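Local coordinates for uncharacterized protein Atu1656/AGR_C_3050 (Agrobacterium tumefaciens, PDB 2OJH), which is of unknown function but belongs to the TolB family and folds as a beta-propeller, at residues I155-I160 with T166-G171; G184-F189 with G206-R211. One frame throughout, in Å; residues are numbered along the deposited sequence. Where two conformers were deposited one is given.

Interaction 1: I155-I160 with T166-G171; sequences IYSMDI and TRLTHG
Ser-157 and Thr-166 open the hairpin contact as an antiparallel hydrogen-bonded pair: Ser-157 N reaches Thr-166 O at 2.8 Å, and Thr-166 N returns a bond of the same length to Ser-157 O. Tyr-156 and Arg-167 follow as a non-hydrogen-bonded pair, with their side chains on one face of the sheet. Here the aliphatic part of the arginine runs slantwise past the phenol, CG of Arg-167 lying 3.5 Å from CE1 of Tyr-156. CG of Arg-167 stands opposite its own N (chi1 -169°) and the chain continues extended, which brings NE alongside the hydroxyl end of the ring without a bond to it, the guanidinium and ring planes 23° apart.

Beyond the pair the strand 165-167 ends, yet the pairing persists in altered form. The carbonyl O of Ile-155 takes Leu-168 N at 2.7 Å and, weakly, Thr-169 N at 3.4 Å. Ile-155 N then turns to a side chain instead of a backbone carbonyl: it meets OG1 of Thr-169 at 3.0 Å in an almost straight bond (171°). On the face shared by Ser-157 and Thr-166, CD1 of Leu-168 settles between CG2 of Ile-155 and the Ser-157 side chain.

Asp-154, just before the first segment, forms the second shell. Its OD1 accepts from Thr-169 OG1 and Gly-171 N, while its OD2 makes a salt bridge with Arg-167 NH2; Arg-149 adds a cation-pi contact to the Tyr-156 ring. Threonine hydroxyl and arginine are thus tied to one carboxylate, which probably stays ionised among so many donors and fixes the chain leaving the hairpin.

Interaction 2: G184-F189 with G206-R211; sequences GRWIYF and GSSVER
Trp-186 and Glu-210 meet past the intervening strand 198-203, where the six-membered half of an indole is set against a carboxylate. At CB the first torsion (chi1 -64°) sets CG beside the backbone N and opposite the carbonyl carbon; from there the indole extends toward segment 206-211, and contact begins at its far carbons. CZ3 is 4.0 Å from OG of Ser-208. CH2, the outermost atom, has CD of Glu-210 at 3.7 Å and the same serine OG at 3.8 Å. CZ2 completes the rim, with OE2 of Glu-210 at 4.1 Å. The carboxylate approaches obliquely, its plane turned 34° from that of the ring, and no hydrogen bond joins the two segments.

What holds the acid there is Arg-201, on the strand between: it makes a salt bridge to OE2 of Glu-210 and a cation-pi contact with Trp-186, so one cation serves both partners. A smaller apolar touch lies along the strand, where CG2 of Val-209 approaches the edge of the Phe-189 ring, near its plane, 3.9 Å from CZ. Ser-208 and Val-209 were each modelled in two conformers, and their contacts are accordingly less certain than that of Glu-210.

Strands 186-191 and 209-211 are the second and fourth of a four-stranded antiparallel sheet, joined here by side chains that reach past the third: the up-and-down, twisted blade of a beta-propeller.

How the interactions relate
Interaction 1 comes first along the chain and interaction 2 second, in series, with centres about 11 Å apart. Each belongs to a separate four-stranded antiparallel sheet: 155-160 with 166-171 joins the third and fourth strands of one blade, whereas 184-189 with 206-211 spans the second and fourth strands of the next. The chain leaving interaction 1 leads into strand 175-180, the first of that following blade. The blades also touch directly: Leu-168 CD1 packs on Ile-187 CD1 at 3.6 Å, and Ile-155 and Thr-169 both press on Phe-189. Together the two contacts illustrate how a propeller combines cohesion inside blades with apolar packing between consecutive ones.

Interaction 1: I155-I160 with T166-G171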
loop_
_atom_site.group_PDB
_atom_site.type_symbol
_atom_site.label_atom_id
_atom_site.label_comp_id
_atom_site.label_asym_id
_atom_site.label_seq_id
_atom_site.Cartn_x
_atom_site.Cartn_y
_atom_site.Cartn_z
ATOM N N ILE A 155 -3.531 -5.087 -13.040
ATOM C CA ILE A 155 -3.051 -5.849 -11.904
ATOM C C ILE A 155 -2.262 -7.018 -12.432
ATOM O O ILE A 155 -2.727 -7.745 -13.326
ATOM C CB ILE A 155 -4.245 -6.356 -11.043
ATOM C CG1 ILE A 155 -5.197 -5.177 -10.679
ATOM C CG2 ILE A 155 -3.752 -7.142 -9.808
ATOM C CD1 ILE A 155 -4.527 -3.968 -9.974
ATOM N N TYR A 156 -1.061 -7.192 -11.884
ATOM C CA TYR A 156 -0.180 -8.290 -12.266
ATOM C C TYR A 156 0.227 -9.004 -10.997
ATOM O O TYR A 156 0.151 -8.433 -9.897
ATOM C CB TYR A 156 1.111 -7.768 -12.943
ATOM C CG TYR A 156 0.884 -7.217 -14.312
ATOM C CD1 TYR A 156 1.013 -8.026 -15.435
ATOM C CD2 TYR A 156 0.481 -5.886 -14.491
ATOM C CE1 TYR A 156 0.736 -7.522 -16.716
ATOM C CE2 TYR A 156 0.204 -5.385 -15.761
ATOM C CZ TYR A 156 0.336 -6.211 -16.862
ATOM O OH TYR A 156 0.093 -5.720 -18.115
ATOM N N SER A 157 0.701 -10.244 -11.140
ATOM C CA SER A 157 1.388 -10.885 -10.051
ATOM C C SER A 157 2.655 -11.537 -10.595
ATOM O O SER A 157 2.767 -11.791 -11.798
ATOM C CB SER A 157 0.485 -11.913 -9.364
ATOM O OG SER A 157 0.157 -12.955 -10.258
HETATM N N MSE A 158 3.628 -11.758 -9.730
HETATM C CA MSE A 158 4.849 -12.414 -10.161
HETATM C C MSE A 158 5.205 -13.466 -9.152
HETATM O O MSE A 158 5.046 -13.259 -7.955
HETATM C CB MSE A 158 5.995 -11.408 -10.327
HETATM C CG MSE A 158 7.384 -12.051 -10.501
HETATM SE SE MSE A 158 8.671 -10.763 -11.167
HETATM C CE MSE A 158 7.816 -10.232 -12.820
ATOM N N ASP A 159 5.673 -14.600 -9.657
ATOM C CA ASP A 159 6.283 -15.631 -8.851
ATOM C C ASP A 159 7.758 -15.253 -8.669
ATOM O O ASP A 159 8.506 -15.118 -9.636
ATOM C CB ASP A 159 6.104 -16.984 -9.563
ATOM C CG ASP A 159 6.779 -18.127 -8.831
ATOM O OD1 ASP A 159 8.013 -18.281 -8.981
ATOM O OD2 ASP A 159 6.072 -18.869 -8.109
ATOM N N ILE A 160 8.163 -15.070 -7.424
ATOM C CA ILE A 160 9.510 -14.594 -7.105
ATOM C C ILE A 160 10.648 -15.509 -7.589
ATOM O O ILE A 160 11.653 -15.016 -8.124
ATOM C CB ILE A 160 9.640 -14.307 -5.598
ATOM C CG1 ILE A 160 8.729 -13.145 -5.207
ATOM C CG2 ILE A 160 11.059 -13.964 -5.216
ATOM C CD1 ILE A 160 8.599 -13.028 -3.726
ATOM N N THR A 166 2.289 -12.479 -14.509
ATOM C CA THR A 166 0.933 -12.917 -14.819
ATOM C C THR A 166 0.010 -11.713 -14.781
ATOM O O THR A 166 -0.035 -10.993 -13.782
ATOM C CB THR A 166 0.423 -13.957 -13.809
ATOM O OG1 THR A 166 1.151 -15.173 -13.984
ATOM C CG2 THR A 166 -1.068 -14.256 -14.007
ATOM N N ARG A 167 -0.729 -11.515 -15.869
ATOM C CA ARG A 167 -1.645 -10.392 -15.986
ATOM C C ARG A 167 -3.038 -10.811 -15.463
ATOM O O ARG A 167 -3.624 -11.784 -15.962
ATOM C CB ARG A 167 -1.707 -9.989 -17.456
ATOM C CG ARG A 167 -2.412 -8.691 -17.701
ATOM C CD ARG A 167 -2.358 -8.300 -19.142
ATOM N NE ARG A 167 -3.264 -7.191 -19.409
ATOM C CZ ARG A 167 -3.598 -6.767 -20.617
ATOM N NH1 ARG A 167 -3.122 -7.389 -21.690
ATOM N NH2 ARG A 167 -4.430 -5.736 -20.756
ATOM N N LEU A 168 -3.557 -10.100 -14.460
ATOM C CA LEU A 168 -4.813 -10.499 -13.804
ATOM C C LEU A 168 -6.022 -9.692 -14.213
ATOM O O LEU A 168 -7.151 -10.159 -14.068
ATOM C CB LEU A 168 -4.674 -10.475 -12.278
ATOM C CG LEU A 168 -3.610 -11.459 -11.771
ATOM C CD1 LEU A 168 -3.300 -11.164 -10.340
ATOM C CD2 LEU A 168 -4.040 -12.926 -11.921
ATOM N N THR A 169 -5.791 -8.473 -14.680
ATOM C CA THR A 169 -6.852 -7.688 -15.294
ATOM C C THR A 169 -6.393 -7.340 -16.697
ATOM O O THR A 169 -5.200 -7.381 -16.985
ATOM C CB THR A 169 -7.246 -6.425 -14.480
ATOM O OG1 THR A 169 -6.132 -5.525 -14.376
ATOM C CG2 THR A 169 -7.719 -6.799 -13.086
ATOM N N HIS A 170 -7.346 -7.004 -17.555
ATOM C CA HIS A 170 -7.074 -6.851 -18.962
ATOM C C HIS A 170 -7.678 -5.557 -19.509
ATOM O O HIS A 170 -8.402 -5.569 -20.490
ATOM C CB HIS A 170 -7.532 -8.115 -19.726
ATOM C CG HIS A 170 -6.788 -9.352 -19.318
ATOM N ND1 HIS A 170 -7.181 -10.138 -18.254
ATOM C CD2 HIS A 170 -5.636 -9.895 -19.781
ATOM C CE1 HIS A 170 -6.312 -11.123 -18.094
ATOM N NE2 HIS A 170 -5.369 -11.001 -19.011
ATOM N N GLY A 171 -7.353 -4.441 -18.858
ATOM C CA GLY A 171 -7.676 -3.109 -19.372
ATOM C C GLY A 171 -9.115 -2.686 -19.221
ATOM O O GLY A 171 -9.556 -1.755 -19.896
#

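Interaction 2: G184-F189 with G206-R211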
loop_
_atom_site.group_PDB
_atom_site.type_symbol
_atom_site.label_atom_id
_atom_site.label_comp_id
_atom_site.label_asym_id
_atom_site.label_seq_id
_atom_site.Cartn_x
_atom_site.Cartn_y
_atom_site.Cartn_z
ATOM N N GLY A 184 -5.438 -15.828 0.800
ATOM C CA GLY A 184 -4.679 -15.945 -0.430
ATOM C C GLY A 184 -5.513 -16.304 -1.642
ATOM O O GLY A 184 -4.962 -16.675 -2.667
ATOM N N ARG A 185 -6.832 -16.209 -1.524
ATOM C CA ARG A 185 -7.726 -16.531 -2.629
ATOM C C ARG A 185 -8.022 -15.322 -3.518
ATOM O O ARG A 185 -8.357 -15.471 -4.706
ATOM C CB ARG A 185 -9.039 -17.137 -2.107
ATOM C CG ARG A 185 -8.892 -18.522 -1.417
ATOM C CD ARG A 185 -10.223 -19.331 -1.370
ATOM N NE ARG A 185 -11.438 -18.500 -1.256
ATOM C CZ ARG A 185 -12.386 -18.395 -2.200
ATOM N NH1 ARG A 185 -13.445 -17.610 -1.999
ATOM N NH2 ARG A 185 -12.290 -19.071 -3.346
ATOM N N TRP A 186 -7.897 -14.132 -2.943
ATOM C CA TRP A 186 -8.279 -12.900 -3.637
ATOM C C TRP A 186 -7.193 -11.836 -3.585
ATOM O O TRP A 186 -6.397 -11.778 -2.636
ATOM C CB TRP A 186 -9.540 -12.301 -3.005
ATOM C CG TRP A 186 -10.773 -13.139 -3.112
ATOM C CD1 TRP A 186 -11.263 -13.998 -2.170
ATOM C CD2 TRP A 186 -11.698 -13.176 -4.211
ATOM N NE1 TRP A 186 -12.425 -14.584 -2.623
ATOM C CE2 TRP A 186 -12.713 -14.097 -3.872
ATOM C CE3 TRP A 186 -11.762 -12.525 -5.452
ATOM C CZ2 TRP A 186 -13.787 -14.372 -4.721
ATOM C CZ3 TRP A 186 -12.826 -12.809 -6.305
ATOM C CH2 TRP A 186 -13.828 -13.723 -5.927
ATOM N N ILE A 187 -7.207 -10.963 -4.594
ATOM C CA ILE A 187 -6.432 -9.726 -4.574
ATOM C C ILE A 187 -7.474 -8.598 -4.683
ATOM O O ILE A 187 -8.253 -8.600 -5.622
ATOM C CB ILE A 187 -5.435 -9.673 -5.748
ATOM C CG1 ILE A 187 -4.257 -10.656 -5.502
ATOM C CG2 ILE A 187 -4.918 -8.227 -5.968
ATOM C CD1 ILE A 187 -3.537 -11.057 -6.774
ATOM N N TYR A 188 -7.494 -7.677 -3.717
ATOM C CA TYR A 188 -8.392 -6.513 -3.749
ATOM C C TYR A 188 -7.613 -5.382 -4.415
ATOM O O TYR A 188 -6.367 -5.273 -4.266
ATOM C CB TYR A 188 -8.799 -6.086 -2.324
ATOM C CG TYR A 188 -9.829 -6.990 -1.656
ATOM C CD1 TYR A 188 -9.532 -8.315 -1.303
ATOM C CD2 TYR A 188 -11.129 -6.520 -1.400
ATOM C CE1 TYR A 188 -10.528 -9.148 -0.708
ATOM C CE2 TYR A 188 -12.093 -7.327 -0.802
ATOM C CZ TYR A 188 -11.789 -8.628 -0.462
ATOM O OH TYR A 188 -12.762 -9.389 0.116
ATOM N N PHE A 189 -8.331 -4.562 -5.180
ATOM C CA PHE A 189 -7.711 -3.488 -5.955
ATOM C C PHE A 189 -8.796 -2.454 -6.267
ATOM O O PHE A 189 -9.961 -2.642 -5.863
ATOM C CB PHE A 189 -7.041 -4.060 -7.230
ATOM C CG PHE A 189 -8.024 -4.608 -8.252
ATOM C CD1 PHE A 189 -8.553 -5.905 -8.129
ATOM C CD2 PHE A 189 -8.418 -3.823 -9.330
ATOM C CE1 PHE A 189 -9.467 -6.392 -9.050
ATOM C CE2 PHE A 189 -9.344 -4.313 -10.280
ATOM C CZ PHE A 189 -9.875 -5.605 -10.128
ATOM N N GLY A 206 -6.995 -15.337 -11.490
ATOM C CA GLY A 206 -7.478 -14.435 -12.525
ATOM C C GLY A 206 -8.894 -14.661 -13.002
ATOM O O GLY A 206 -9.376 -13.920 -13.865
ATOM N N SER A 207 -9.503 -15.753 -12.535
ATOM C CA SER A 207 -10.589 -16.418 -13.269
ATOM C C SER A 207 -11.953 -15.775 -13.055
ATOM O O SER A 207 -12.890 -15.962 -13.858
ATOM C CB SER A 207 -10.650 -17.902 -12.901
ATOM O OG SER A 207 -10.955 -18.058 -11.526
ATOM N N SER A 208 -12.065 -15.049 -11.951
ATOM C CA SER A 208 -13.237 -14.244 -11.699
ATOM C C SER A 208 -12.822 -12.952 -11.016
ATOM O O SER A 208 -11.750 -12.855 -10.404
ATOM C CB SER A 208 -14.305 -14.992 -10.897
ATOM O OG SER A 208 -14.074 -14.928 -9.504
ATOM N N VAL A 209 -13.690 -11.953 -11.172
ATOM C CA VAL A 209 -13.510 -10.601 -10.647
ATOM C C VAL A 209 -14.905 -10.109 -10.237
ATOM O O VAL A 209 -15.906 -10.521 -10.826
ATOM C CB VAL A 209 -12.862 -9.660 -11.719
ATOM C CG1 VAL A 209 -13.778 -9.484 -12.948
ATOM C CG2 VAL A 209 -12.465 -8.300 -11.129
ATOM N N GLU A 210 -14.974 -9.246 -9.230
ATOM C CA GLU A 210 -16.270 -8.734 -8.733
ATOM C C GLU A 210 -16.159 -7.403 -7.989
ATOM O O GLU A 210 -15.117 -7.085 -7.421
ATOM C CB GLU A 210 -16.991 -9.778 -7.877
ATOM C CG GLU A 210 -16.170 -10.275 -6.729
ATOM C CD GLU A 210 -16.793 -11.481 -6.024
ATOM O OE1 GLU A 210 -17.315 -12.405 -6.692
ATOM O OE2 GLU A 210 -16.756 -11.510 -4.791
ATOM N N ARG A 211 -17.242 -6.630 -8.011
ATOM C CA ARG A 211 -17.237 -5.294 -7.451
ATOM C C ARG A 211 -17.472 -5.379 -5.949
ATOM O O ARG A 211 -18.359 -6.118 -5.496
ATOM C CB ARG A 211 -18.321 -4.438 -8.108
ATOM C CG ARG A 211 -18.205 -2.963 -7.828
ATOM C CD ARG A 211 -19.290 -2.224 -8.545
ATOM N NE ARG A 211 -19.291 -0.796 -8.250
ATOM C CZ ARG A 211 -20.093 0.084 -8.844
ATOM N NH1 ARG A 211 -20.948 -0.305 -9.794
ATOM N NH2 ARG A 211 -20.038 1.366 -8.497
#